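Local coordinates for putative branched-chain amino acid transport system substrate-binding protein (Rhodopseudomonas palustris, PDB 3TX6) that probably captures lignin-derived aromatic acids in the periplasm and hands them to an ABC transporter for uptake, at residues 43-48 with 289-294; 62-67 with 71-76; 117-122 with 148-153; 165-170 with 189-194. All coordinates share one frame; numbering follows the deposited sequence. Where two conformers were deposited one is given.

Contact 1. Residues 43-48 with 289-294; sequences LKVIVL and DAFKVL
Leu-43 and Phe-291 mark the nearest approach of the two backbones, with their CA atoms 10.2 Å apart, so strand 43-48 and helix 289-294 meet through side chains alone. Leu-43 and Val-45, two residues apart on the strand, both direct CB toward the helix, and Phe-291 directs its own CB back at them. The phenyl ring spans the gap and presents one edge. Leu-43 CD1 lies in the ring plane at that edge, 3.7 Å from Phe-291 CE2; Val-45 comes from the opposite direction, its CG2 near the ring plane at the same rim, 3.9 Å from Phe-291 CZ. With CG anti to the carbonyl carbon (chi1 -77°), the ring of Phe-291 reaches away from its helix to the strand. Ile-10 of the neighbouring strand 8-14 and Leu-31 also touch it. Replacing the ring by the methyl of an alanine is likely to open a gap under the strand and cost Leu-43 and Val-45 this shared partner. Lys-44 and Ile-46 keep strand 41-49 in the sheet through backbone bonds to strand 8-14. No hydrogen bond crosses between the two segments: helix and sheet are held here by apolar fit, the aromatic rim against branched methyls.

Contact 2. Residues 62-67 with 71-76; sequences RRFVTE and DVIMGS
Phe-64 and Val-65 meet Ile-73 where the helix of a beta-alpha-beta unit turns into its second strand: strand 41-49, helix 54-67 and strand 72-75 follow in sequence, and strand 8-14 lies between the two strands in the sheet. The backbones come closest at Phe-64 and Ile-73, whose CA atoms are 7.2 Å apart. Ile-73 does most of the touching with CG2. This methyl sits 3.8 Å from Phe-64 CB and 4.0 Å from Phe-64 CD2, at a slant to the ring, and the same Ile-73 CG2 is 3.9 Å from Val-65 CG1. Ile-73 CD1 adds a second approach to that valine methyl, Val-65 CG1, at 4.0 Å. The isoleucine holds CG1 between backbone N and carbonyl carbon (chi1 67°), which turns CG2 anti to the carbonyl carbon and into the helix. Val-85 and Ala-89 of helix 79-92 also pack on Ile-73. On the exposed flank of helix 54-67, Arg-63 grips Glu-67 one turn on, side-on with two nitrogens: Arg-63 NE to Glu-67 OE1 at 3.0 Å, and Arg-63 NH2 to Glu-67 OE2 at 2.9 Å, the latter on the syn lone pair. Both carboxylate oxygens lie close to the guanidinium plane, which would limit the turning of either group. The chemistry is thus divided, with hydrocarbon against the sheet and paired charge along the outer surface of the helix.

Contact 3. Residues 117-122 with 148-153; sequences QPIPIM and GDLWFN
Ile-119 lays its CG1 over one face of the Trp-151 indole, a CH-pi contact 3.5 Å from the centroid of the five-membered ring and 19° off its normal. The nearest ring atom is Trp-151 NE1, 3.4 Å from Ile-119 CG1. The second branch works beside it: Ile-119 CG2, anti to the backbone N, lies 3.9 Å from Trp-151 CD2. The same methyl, Ile-119 CG2, is 3.7 Å from Leu-150 O. Leu-150 also sets its CB 4.2 Å from Ile-119 CG1, so the isoleucine rests on two successive residues of the helix. At the far end of the indole, Met-122 CB (a selenomethionine) slants in to 3.6 Å from Trp-151 CH2, while the bent end of that chain leads off toward His-223 and Arg-348. Trp-151 gets there with chi1 at -92°, away from a staggered value, which brings the indole nearer than its CB direction alone would. A further layer holds it in place: Tyr-147 meets the indole edge-to-face, and Leu-126 and Tyr-127 touch it from farther along helix 119-130. An alanine at Trp-151 is likely to leave Ile-119 and the CB of Met-122 facing a gap and the two helices less firmly seated on each other. The Trp-151 side chain lies about 6 Å from the bound 3-(4-hydroxy-phenyl)pyruvic acid, consistent with this packing of helix 119-130 on helix 146-161 lying behind the ligand cleft between the two lobes of a periplasmic binding protein, just where the chain enters the second lobe.

Contact 4. Residues 165-170 with 189-194; sequences KIVAEE and ANPDAI. With ACY (acetic acid), chain F.
Val-167 and Pro-191 make the close part of this contact: Val-167 CG2 crosses to Pro-191 CB at 3.7 Å, the shortest approach between the segments. Val-167 CG2 stands between its backbone N and carbonyl carbon, and from there it faces the proline ring. Val-167 also breaks the regular strand, with psi at -3°, and as a result it and Ala-168 both direct CB toward 189-194, although neighbours in a regular strand would alternate. Thr-137 of strand 137-143 touches both Val-167 and Pro-191. The topology is that of a beta-alpha-beta crossover: edge strand 165-172 leads through helix 180-189 into strand 193-197, which lies on the far side of strand 137-143, and the contact sits where the helix ends and the chain turns back into the sheet. Polar bonds hold this turn, as Pro-191 O accepts from Tyr-215 OH and Asp-192 is bonded through N to Thr-137 OG1 and through OD2 to Lys-136 N. Toward the outside the fit slackens. Ala-189 CB is 4.2 Å from Ala-168 CB and 4.4 Å from Val-167 CG2, touching with a single methyl and largely open to solvent. Asn-190, first residue past the helix and with positive phi (45°), turns its CB away from the strand. Its amide ND2 donates to OXT of an acetic acid molecule at 2.9 Å, a nearly straight bond of 173°. That acetic acid probably came from the crystallisation liquor.

From the N terminus, strand 41-49 opens the loop of contact 1, which closes at helix 282-304; segments 43-48 and 289-294 are 241 residues apart at their nearest ends. The other three contacts lie nested inside it, in series with one another, and none cross. Contact 2 closes first, within a few residues, and touches contact 1: helix 54-67 and helix 282-304 sandwich the first sheet from its two faces. Contact 3 follows as the chain passes to the second lobe, and contact 4 closes the next loop at the edge of the second sheet. Phe-152 of helix 146-161 joins these two by packing on Ile-166 and Glu-169. Contacts 1 and 4, centres about 41 Å apart, lie in opposite lobes.

Contact 1. Residues 43-48 with 289-294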
loop_
_atom_site.group_PDB
_atom_site.type_symbol
_atom_site.label_atom_id
_atom_site.label_comp_id
_atom_site.label_asym_id
_atom_site.label_seq_id
_atom_site.Cartn_x
_atom_site.Cartn_y
_atom_site.Cartn_z
ATOM N N LEU A 43 18.164 0.850 -16.439
ATOM C CA LEU A 43 17.257 -0.034 -15.726
ATOM C C LEU A 43 16.447 -0.761 -16.816
ATOM O O LEU A 43 15.883 -0.147 -17.730
ATOM C CB LEU A 43 16.335 0.762 -14.823
ATOM C CG LEU A 43 16.962 1.658 -13.766
ATOM C CD1 LEU A 43 15.893 2.136 -12.792
ATOM C CD2 LEU A 43 18.116 0.957 -13.058
ATOM N N LYS A 44 16.427 -2.078 -16.715
ATOM C CA LYS A 44 15.637 -2.917 -17.576
ATOM C C LYS A 44 14.477 -3.359 -16.699
ATOM O O LYS A 44 14.660 -4.135 -15.772
ATOM C CB LYS A 44 16.453 -4.122 -18.056
ATOM C CG LYS A 44 15.648 -5.130 -18.842
ATOM C CD LYS A 44 15.232 -4.592 -20.195
ATOM C CE LYS A 44 14.555 -5.657 -21.067
ATOM N NZ LYS A 44 13.898 -5.091 -22.285
ATOM N N VAL A 45 13.285 -2.866 -16.993
ATOM C CA VAL A 45 12.120 -3.069 -16.153
ATOM C C VAL A 45 11.131 -3.938 -16.956
ATOM O O VAL A 45 10.728 -3.610 -18.087
ATOM C CB VAL A 45 11.463 -1.725 -15.766
ATOM C CG1 VAL A 45 10.222 -1.963 -14.911
ATOM C CG2 VAL A 45 12.451 -0.816 -15.050
ATOM N N ILE A 46 10.766 -5.057 -16.346
ATOM C CA ILE A 46 9.870 -6.066 -16.932
ATOM C C ILE A 46 8.603 -6.132 -16.096
ATOM O O ILE A 46 8.663 -6.363 -14.898
ATOM C CB ILE A 46 10.524 -7.459 -16.971
ATOM C CG1 ILE A 46 11.862 -7.407 -17.707
ATOM C CG2 ILE A 46 9.581 -8.439 -17.651
ATOM C CD1 ILE A 46 12.870 -8.407 -17.229
ATOM N N VAL A 47 7.483 -5.784 -16.710
ATOM C CA VAL A 47 6.188 -5.658 -16.031
ATOM C C VAL A 47 5.232 -6.710 -16.478
ATOM O O VAL A 47 5.088 -6.932 -17.668
ATOM C CB VAL A 47 5.552 -4.265 -16.237
ATOM C CG1 VAL A 47 4.346 -4.110 -15.306
ATOM C CG2 VAL A 47 6.605 -3.200 -15.975
ATOM N N LEU A 48 4.602 -7.386 -15.533
ATOM C CA LEU A 48 3.591 -8.392 -15.831
ATOM C C LEU A 48 2.363 -8.188 -14.958
ATOM O O LEU A 48 2.486 -7.739 -13.833
ATOM C CB LEU A 48 4.174 -9.805 -15.542
ATOM C CG LEU A 48 5.310 -10.258 -16.486
ATOM C CD1 LEU A 48 5.914 -11.608 -16.017
ATOM C CD2 LEU A 48 4.873 -10.358 -17.980
ATOM N N ASP A 289 7.858 5.159 -5.359
ATOM C CA ASP A 289 8.728 5.192 -4.181
ATOM C C ASP A 289 9.715 4.022 -4.185
ATOM O O ASP A 289 10.828 4.159 -3.708
ATOM C CB ASP A 289 7.895 5.148 -2.925
ATOM C CG ASP A 289 7.154 6.437 -2.659
ATOM O OD1 ASP A 289 7.389 7.419 -3.395
ATOM O OD2 ASP A 289 6.388 6.471 -1.675
ATOM N N ALA A 290 9.295 2.859 -4.693
ATOM C CA ALA A 290 10.203 1.731 -4.773
ATOM C C ALA A 290 11.458 2.115 -5.583
ATOM O O ALA A 290 12.603 1.727 -5.248
ATOM C CB ALA A 290 9.531 0.491 -5.350
ATOM N N PHE A 291 11.278 2.892 -6.644
ATOM C CA PHE A 291 12.408 3.396 -7.428
ATOM C C PHE A 291 13.201 4.455 -6.703
ATOM O O PHE A 291 14.409 4.521 -6.899
ATOM C CB PHE A 291 11.970 3.838 -8.821
ATOM C CG PHE A 291 11.732 2.667 -9.772
ATOM C CD1 PHE A 291 10.547 1.925 -9.713
ATOM C CD2 PHE A 291 12.693 2.314 -10.702
ATOM C CE1 PHE A 291 10.351 0.862 -10.567
ATOM C CE2 PHE A 291 12.488 1.260 -11.570
ATOM C CZ PHE A 291 11.319 0.542 -11.519
ATOM N N LYS A 292 12.551 5.299 -5.905
ATOM C CA LYS A 292 13.293 6.226 -5.045
ATOM C C LYS A 292 14.186 5.423 -4.097
ATOM O O LYS A 292 15.338 5.799 -3.869
ATOM C CB LYS A 292 12.355 7.146 -4.255
ATOM C CG LYS A 292 11.620 8.194 -5.087
ATOM C CD LYS A 292 12.597 9.172 -5.748
ATOM C CE LYS A 292 11.903 10.361 -6.378
ATOM N NZ LYS A 292 12.804 11.404 -6.984
ATOM N N VAL A 293 13.696 4.286 -3.570
ATOM C CA VAL A 293 14.553 3.428 -2.722
ATOM C C VAL A 293 15.746 2.910 -3.521
ATOM O O VAL A 293 16.896 2.942 -3.039
ATOM C CB VAL A 293 13.732 2.301 -2.034
ATOM C CG1 VAL A 293 14.642 1.246 -1.394
ATOM C CG2 VAL A 293 12.731 2.888 -1.063
ATOM N N LEU A 294 15.479 2.418 -4.742
ATOM C CA LEU A 294 16.549 1.984 -5.613
ATOM C C LEU A 294 17.574 3.084 -5.932
ATOM O O LEU A 294 18.779 2.794 -6.000
ATOM C CB LEU A 294 16.024 1.366 -6.901
ATOM C CG LEU A 294 15.241 0.052 -6.747
ATOM C CD1 LEU A 294 14.912 -0.526 -8.132
ATOM C CD2 LEU A 294 15.997 -0.935 -5.862
#

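Contact 2. Residues 62-67 with 71-76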
loop_
_atom_site.group_PDB
_atom_site.type_symbol
_atom_site.label_atom_id
_atom_site.label_comp_id
_atom_site.label_asym_id
_atom_site.label_seq_id
_atom_site.Cartn_x
_atom_site.Cartn_y
_atom_site.Cartn_z
ATOM N N ARG A 62 8.896 -15.990 -10.430
ATOM C CA ARG A 62 9.854 -16.965 -10.848
ATOM C C ARG A 62 10.447 -16.639 -12.216
ATOM O O ARG A 62 11.648 -16.768 -12.401
ATOM C CB ARG A 62 9.221 -18.358 -10.825
ATOM C CG ARG A 62 10.138 -19.471 -11.295
ATOM C CD ARG A 62 11.494 -19.548 -10.605
ATOM N NE ARG A 62 11.334 -19.727 -9.183
ATOM C CZ ARG A 62 12.336 -19.835 -8.304
ATOM N NH1 ARG A 62 13.586 -19.705 -8.709
ATOM N NH2 ARG A 62 12.073 -19.948 -7.003
ATOM N N ARG A 63 9.606 -16.189 -13.158
ATOM C CA ARG A 63 10.116 -15.793 -14.471
ATOM C C ARG A 63 11.153 -14.691 -14.301
ATOM O O ARG A 63 12.187 -14.680 -14.935
ATOM C CB ARG A 63 9.008 -15.262 -15.384
ATOM C CG ARG A 63 8.076 -16.312 -15.948
ATOM C CD ARG A 63 7.016 -15.760 -16.895
ATOM N NE ARG A 63 7.675 -15.176 -18.039
ATOM C CZ ARG A 63 7.164 -14.280 -18.859
ATOM N NH1 ARG A 63 5.944 -13.837 -18.734
ATOM N NH2 ARG A 63 7.927 -13.840 -19.853
ATOM N N PHE A 64 10.912 -13.750 -13.394
ATOM C CA PHE A 64 11.864 -12.691 -13.200
ATOM C C PHE A 64 13.188 -13.216 -12.662
ATOM O O PHE A 64 14.245 -12.747 -13.055
ATOM C CB PHE A 64 11.369 -11.614 -12.220
ATOM C CG PHE A 64 10.059 -10.977 -12.593
ATOM C CD1 PHE A 64 9.744 -10.699 -13.904
ATOM C CD2 PHE A 64 9.192 -10.552 -11.589
ATOM C CE1 PHE A 64 8.565 -10.066 -14.227
ATOM C CE2 PHE A 64 8.000 -9.955 -11.904
ATOM C CZ PHE A 64 7.695 -9.687 -13.219
ATOM N N VAL A 65 13.121 -14.128 -11.696
ATOM C CA VAL A 65 14.328 -14.431 -10.930
ATOM C C VAL A 65 15.185 -15.382 -11.718
ATOM O O VAL A 65 16.425 -15.334 -11.541
ATOM C CB VAL A 65 14.073 -14.857 -9.427
ATOM C CG1 VAL A 65 13.265 -13.848 -8.631
ATOM C CG2 VAL A 65 13.419 -16.184 -9.315
ATOM N N THR A 66 14.574 -16.132 -12.641
ATOM C CA THR A 66 15.205 -17.200 -13.406
ATOM C C THR A 66 15.393 -16.926 -14.948
ATOM O O THR A 66 16.487 -17.049 -15.537
ATOM C CB THR A 66 14.409 -18.516 -13.143
ATOM O OG1 THR A 66 14.791 -19.110 -11.857
ATOM C CG2 THR A 66 14.572 -19.422 -14.295
ATOM N N GLU A 67 14.366 -16.465 -15.596
ATOM C CA GLU A 67 14.414 -16.115 -16.988
ATOM C C GLU A 67 15.127 -14.748 -17.174
ATOM O O GLU A 67 16.025 -14.591 -18.024
ATOM C CB GLU A 67 12.952 -16.148 -17.445
ATOM C CG GLU A 67 12.603 -15.854 -18.872
ATOM C CD GLU A 67 11.092 -15.657 -19.070
ATOM O OE1 GLU A 67 10.239 -16.555 -18.750
ATOM O OE2 GLU A 67 10.732 -14.542 -19.546
ATOM N N ASP A 71 17.767 -8.438 -10.585
ATOM C CA ASP A 71 18.425 -7.982 -9.359
ATOM C C ASP A 71 17.451 -7.675 -8.246
ATOM O O ASP A 71 17.793 -7.780 -7.096
ATOM C CB ASP A 71 19.230 -6.751 -9.720
ATOM C CG ASP A 71 20.309 -7.062 -10.749
ATOM O OD1 ASP A 71 21.197 -7.863 -10.481
ATOM O OD2 ASP A 71 20.232 -6.488 -11.864
ATOM N N VAL A 72 16.264 -7.190 -8.623
ATOM C CA VAL A 72 15.196 -6.804 -7.677
ATOM C C VAL A 72 13.862 -7.209 -8.269
ATOM O O VAL A 72 13.676 -7.091 -9.498
ATOM C CB VAL A 72 15.184 -5.254 -7.444
ATOM C CG1 VAL A 72 14.131 -4.817 -6.446
ATOM C CG2 VAL A 72 16.572 -4.779 -6.992
ATOM N N ILE A 73 12.938 -7.638 -7.410
ATOM C CA ILE A 73 11.564 -7.891 -7.819
ATOM C C ILE A 73 10.612 -7.065 -6.970
ATOM O O ILE A 73 10.901 -6.749 -5.808
ATOM C CB ILE A 73 11.231 -9.398 -7.862
ATOM C CG1 ILE A 73 11.235 -10.055 -6.541
ATOM C CG2 ILE A 73 12.133 -10.098 -8.842
ATOM C CD1 ILE A 73 10.775 -11.520 -6.597
HETATM N N MSE A 74 9.504 -6.665 -7.583
HETATM C CA MSE A 74 8.524 -5.805 -6.941
HETATM C C MSE A 74 7.132 -6.364 -7.164
HETATM O O MSE A 74 6.836 -6.986 -8.167
HETATM C CB MSE A 74 8.522 -4.391 -7.543
HETATM C CG MSE A 74 9.900 -3.764 -7.584
HETATM SE SE MSE A 74 9.862 -1.977 -8.342
HETATM C CE MSE A 74 8.011 -1.580 -7.955
ATOM N N GLY A 75 6.269 -6.143 -6.184
ATOM C CA GLY A 75 4.861 -6.452 -6.331
ATOM C C GLY A 75 4.322 -7.106 -5.081
ATOM O O GLY A 75 5.035 -7.240 -4.068
ATOM N N SER A 76 3.069 -7.524 -5.083
ATOM C CA SER A 76 2.074 -7.268 -6.106
ATOM C C SER A 76 1.188 -6.125 -5.551
ATOM O O SER A 76 1.622 -5.370 -4.716
ATOM C CB SER A 76 1.295 -8.584 -6.398
ATOM O OG SER A 76 0.229 -8.403 -7.329
#

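Contact 3. Residues 117-122 with 148-153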
loop_
_atom_site.group_PDB
_atom_site.type_symbol
_atom_site.label_atom_id
_atom_site.label_comp_id
_atom_site.label_asym_id
_atom_site.label_seq_id
_atom_site.Cartn_x
_atom_site.Cartn_y
_atom_site.Cartn_z
ATOM N N GLN A 117 2.334 1.606 4.058
ATOM C CA GLN A 117 2.339 1.779 5.462
ATOM C C GLN A 117 1.844 0.504 6.175
ATOM O O GLN A 117 0.872 -0.105 5.756
ATOM C CB GLN A 117 1.446 2.947 5.865
ATOM C CG GLN A 117 1.940 4.307 5.358
ATOM C CD GLN A 117 1.619 4.603 3.901
ATOM O OE1 GLN A 117 0.941 3.819 3.241
ATOM N NE2 GLN A 117 2.078 5.772 3.404
ATOM N N PRO A 118 2.535 0.105 7.266
ATOM C CA PRO A 118 2.078 -1.035 8.042
ATOM C C PRO A 118 0.756 -0.769 8.688
ATOM O O PRO A 118 0.435 0.379 9.042
ATOM C CB PRO A 118 3.199 -1.248 9.059
ATOM C CG PRO A 118 3.821 0.075 9.242
ATOM C CD PRO A 118 3.698 0.760 7.887
ATOM N N ILE A 119 -0.060 -1.800 8.774
ATOM C CA ILE A 119 -1.385 -1.647 9.339
ATOM C C ILE A 119 -1.406 -0.917 10.691
ATOM O O ILE A 119 -2.247 -0.057 10.847
ATOM C CB ILE A 119 -2.135 -2.985 9.379
ATOM C CG1 ILE A 119 -2.849 -3.278 8.051
ATOM C CG2 ILE A 119 -3.189 -3.051 10.501
ATOM C CD1 ILE A 119 -1.950 -3.334 6.854
ATOM N N PRO A 120 -0.463 -1.199 11.629
ATOM C CA PRO A 120 -0.590 -0.501 12.932
ATOM C C PRO A 120 -0.418 0.996 12.858
ATOM O O PRO A 120 -1.025 1.693 13.665
ATOM C CB PRO A 120 0.449 -1.197 13.819
ATOM C CG PRO A 120 0.458 -2.593 13.251
ATOM C CD PRO A 120 0.376 -2.395 11.751
ATOM N N ILE A 121 0.364 1.507 11.911
ATOM C CA ILE A 121 0.505 2.942 11.767
ATOM C C ILE A 121 -0.820 3.538 11.287
ATOM O O ILE A 121 -1.275 4.580 11.780
ATOM C CB ILE A 121 1.710 3.328 10.862
ATOM C CG1 ILE A 121 3.071 3.020 11.549
ATOM C CG2 ILE A 121 1.591 4.759 10.342
ATOM C CD1 ILE A 121 4.325 3.341 10.703
HETATM N N MSE A 122 -1.487 2.849 10.374
HETATM C CA MSE A 122 -2.749 3.329 9.832
HETATM C C MSE A 122 -3.885 3.165 10.819
HETATM O O MSE A 122 -4.722 4.067 10.975
HETATM C CB MSE A 122 -2.985 2.685 8.440
HETATM C CG MSE A 122 -1.818 2.971 7.453
HETATM SE SE MSE A 122 -1.238 4.798 7.454
HETATM C CE MSE A 122 -1.484 5.275 5.571
ATOM N N GLY A 148 -7.715 -8.638 5.626
ATOM C CA GLY A 148 -8.788 -8.390 6.608
ATOM C C GLY A 148 -8.457 -8.819 8.035
ATOM O O GLY A 148 -8.875 -8.168 8.976
ATOM N N ASP A 149 -7.672 -9.890 8.175
ATOM C CA ASP A 149 -7.188 -10.347 9.462
ATOM C C ASP A 149 -6.206 -9.362 10.067
ATOM O O ASP A 149 -6.297 -9.041 11.269
ATOM C CB ASP A 149 -6.456 -11.702 9.312
ATOM C CG ASP A 149 -7.402 -12.884 8.998
ATOM O OD1 ASP A 149 -8.642 -12.734 9.109
ATOM O OD2 ASP A 149 -6.897 -13.975 8.614
ATOM N N LEU A 150 -5.247 -8.887 9.281
ATOM C CA LEU A 150 -4.278 -7.937 9.853
ATOM C C LEU A 150 -5.044 -6.734 10.443
ATOM O O LEU A 150 -4.736 -6.246 11.526
ATOM C CB LEU A 150 -3.317 -7.400 8.825
ATOM C CG LEU A 150 -2.207 -8.309 8.344
ATOM C CD1 LEU A 150 -1.627 -7.791 7.023
ATOM C CD2 LEU A 150 -1.146 -8.404 9.434
ATOM N N TRP A 151 -6.056 -6.271 9.738
ATOM C CA TRP A 151 -6.822 -5.078 10.182
ATOM C C TRP A 151 -7.668 -5.362 11.378
ATOM O O TRP A 151 -7.679 -4.582 12.350
ATOM C CB TRP A 151 -7.650 -4.547 9.029
ATOM C CG TRP A 151 -6.889 -3.492 8.261
ATOM C CD1 TRP A 151 -6.358 -3.557 6.977
ATOM C CD2 TRP A 151 -6.612 -2.169 8.747
ATOM N NE1 TRP A 151 -5.762 -2.381 6.656
ATOM C CE2 TRP A 151 -5.853 -1.500 7.725
ATOM C CE3 TRP A 151 -6.879 -1.497 9.945
ATOM C CZ2 TRP A 151 -5.454 -0.177 7.858
ATOM C CZ3 TRP A 151 -6.467 -0.182 10.051
ATOM C CH2 TRP A 151 -5.761 0.457 9.043
ATOM N N PHE A 152 -8.374 -6.485 11.340
ATOM C CA PHE A 152 -9.147 -6.872 12.524
ATOM C C PHE A 152 -8.263 -7.072 13.740
ATOM O O PHE A 152 -8.607 -6.603 14.810
ATOM C CB PHE A 152 -10.026 -8.097 12.312
ATOM C CG PHE A 152 -10.868 -8.419 13.503
ATOM C CD1 PHE A 152 -11.883 -7.552 13.908
ATOM C CD2 PHE A 152 -10.641 -9.566 14.227
ATOM C CE1 PHE A 152 -12.642 -7.828 15.024
ATOM C CE2 PHE A 152 -11.410 -9.857 15.334
ATOM C CZ PHE A 152 -12.412 -8.991 15.727
ATOM N N ASN A 153 -7.156 -7.779 13.591
ATOM C CA ASN A 153 -6.303 -8.027 14.725
ATOM C C ASN A 153 -5.775 -6.732 15.333
ATOM O O ASN A 153 -5.640 -6.619 16.568
ATOM C CB ASN A 153 -5.139 -8.917 14.338
ATOM C CG ASN A 153 -5.554 -10.319 13.999
ATOM O OD1 ASN A 153 -6.677 -10.746 14.282
ATOM N ND2 ASN A 153 -4.619 -11.063 13.416
#

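Contact 4. Residues 165-170 with 189-194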
loop_
_atom_site.group_PDB
_atom_site.type_symbol
_atom_site.label_atom_id
_atom_site.label_comp_id
_atom_site.label_asym_id
_atom_site.label_seq_id
_atom_site.Cartn_x
_atom_site.Cartn_y
_atom_site.Cartn_z
ATOM N N LYS A 165 -14.539 -0.538 22.148
ATOM C CA LYS A 165 -15.176 -1.831 22.412
ATOM C C LYS A 165 -15.718 -2.351 21.096
ATOM O O LYS A 165 -16.545 -1.698 20.461
ATOM C CB LYS A 165 -16.331 -1.689 23.416
ATOM C CG LYS A 165 -16.954 -3.018 23.866
ATOM C CD LYS A 165 -18.172 -2.810 24.782
ATOM C CE LYS A 165 -18.913 -4.117 25.091
ATOM N NZ LYS A 165 -20.370 -3.880 25.269
ATOM N N ILE A 166 -15.250 -3.525 20.689
ATOM C CA ILE A 166 -15.732 -4.139 19.458
ATOM C C ILE A 166 -17.037 -4.868 19.720
ATOM O O ILE A 166 -17.082 -5.804 20.522
ATOM C CB ILE A 166 -14.731 -5.133 18.889
ATOM C CG1 ILE A 166 -13.416 -4.425 18.550
ATOM C CG2 ILE A 166 -15.297 -5.784 17.633
ATOM C CD1 ILE A 166 -12.301 -5.415 18.265
ATOM N N VAL A 167 -18.098 -4.402 19.072
ATOM C CA VAL A 167 -19.434 -4.958 19.294
ATOM C C VAL A 167 -19.962 -5.789 18.141
ATOM O O VAL A 167 -21.050 -6.389 18.226
ATOM C CB VAL A 167 -20.447 -3.852 19.688
ATOM C CG1 VAL A 167 -19.966 -3.150 20.951
ATOM C CG2 VAL A 167 -20.680 -2.853 18.540
ATOM N N ALA A 168 -19.179 -5.863 17.067
ATOM C CA ALA A 168 -19.574 -6.618 15.916
ATOM C C ALA A 168 -18.386 -6.801 14.980
ATOM O O ALA A 168 -17.619 -5.842 14.728
ATOM C CB ALA A 168 -20.733 -5.915 15.175
ATOM N N GLU A 169 -18.296 -8.008 14.415
ATOM C CA GLU A 169 -17.254 -8.364 13.454
ATOM C C GLU A 169 -17.875 -9.166 12.325
ATOM O O GLU A 169 -18.397 -10.259 12.568
ATOM C CB GLU A 169 -16.157 -9.205 14.096
ATOM C CG GLU A 169 -15.064 -9.602 13.091
ATOM C CD GLU A 169 -14.298 -10.886 13.446
ATOM O OE1 GLU A 169 -14.582 -11.499 14.493
ATOM O OE2 GLU A 169 -13.426 -11.300 12.643
ATOM N N GLU A 170 -17.797 -8.628 11.110
ATOM C CA GLU A 170 -18.301 -9.300 9.925
ATOM C C GLU A 170 -17.234 -9.317 8.845
ATOM O O GLU A 170 -16.423 -8.376 8.723
ATOM C CB GLU A 170 -19.532 -8.565 9.404
ATOM C CG GLU A 170 -20.712 -8.522 10.409
ATOM C CD GLU A 170 -21.396 -9.874 10.540
ATOM O OE1 GLU A 170 -21.512 -10.582 9.501
ATOM O OE2 GLU A 170 -21.823 -10.215 11.660
ATOM N N ALA A 189 -26.538 -3.544 15.442
ATOM C CA ALA A 189 -25.654 -3.349 16.590
ATOM C C ALA A 189 -25.384 -1.863 16.810
ATOM O O ALA A 189 -25.041 -1.453 17.907
ATOM C CB ALA A 189 -24.352 -4.106 16.376
ATOM N N ASN A 190 -25.507 -1.073 15.747
ATOM C CA ASN A 190 -25.407 0.412 15.794
ATOM C C ASN A 190 -24.225 0.891 16.644
ATOM O O ASN A 190 -24.389 1.696 17.577
ATOM C CB ASN A 190 -26.733 1.129 16.187
ATOM C CG ASN A 190 -26.692 2.650 15.897
ATOM O OD1 ASN A 190 -26.027 3.118 14.940
ATOM N ND2 ASN A 190 -27.382 3.430 16.728
ATOM N N PRO A 191 -23.021 0.415 16.286
ATOM C CA PRO A 191 -21.821 0.907 16.946
ATOM C C PRO A 191 -21.659 2.381 16.626
ATOM O O PRO A 191 -22.241 2.864 15.617
ATOM C CB PRO A 191 -20.713 0.076 16.319
ATOM C CG PRO A 191 -21.235 -0.272 14.970
ATOM C CD PRO A 191 -22.704 -0.477 15.149
ATOM N N ASP A 192 -20.943 3.098 17.475
ATOM C CA ASP A 192 -20.645 4.512 17.220
ATOM C C ASP A 192 -19.876 4.748 15.903
ATOM O O ASP A 192 -20.019 5.827 15.277
ATOM C CB ASP A 192 -19.851 5.103 18.377
ATOM C CG ASP A 192 -20.595 5.063 19.676
ATOM O OD1 ASP A 192 -21.862 5.044 19.665
ATOM O OD2 ASP A 192 -19.884 5.071 20.717
ATOM N N ALA A 193 -19.035 3.782 15.510
ATOM C CA ALA A 193 -18.211 3.892 14.296
ATOM C C ALA A 193 -18.078 2.493 13.671
ATOM O O ALA A 193 -18.239 1.471 14.341
ATOM C CB ALA A 193 -16.845 4.508 14.588
ATOM N N ILE A 194 -17.847 2.423 12.360
ATOM C CA ILE A 194 -17.510 1.141 11.741
ATOM C C ILE A 194 -16.219 1.316 10.951
ATOM O O ILE A 194 -16.030 2.335 10.301
ATOM C CB ILE A 194 -18.616 0.634 10.811
ATOM C CG1 ILE A 194 -19.835 0.206 11.631
ATOM C CG2 ILE A 194 -18.154 -0.564 9.965
ATOM C CD1 ILE A 194 -21.105 0.063 10.834
HETATM C C ACY F . -28.243 7.058 15.468
HETATM O O ACY F . -28.154 8.311 15.539
HETATM O OXT ACY F . -27.561 6.280 16.189
HETATM C CH3 ACY F . -29.190 6.461 14.477
#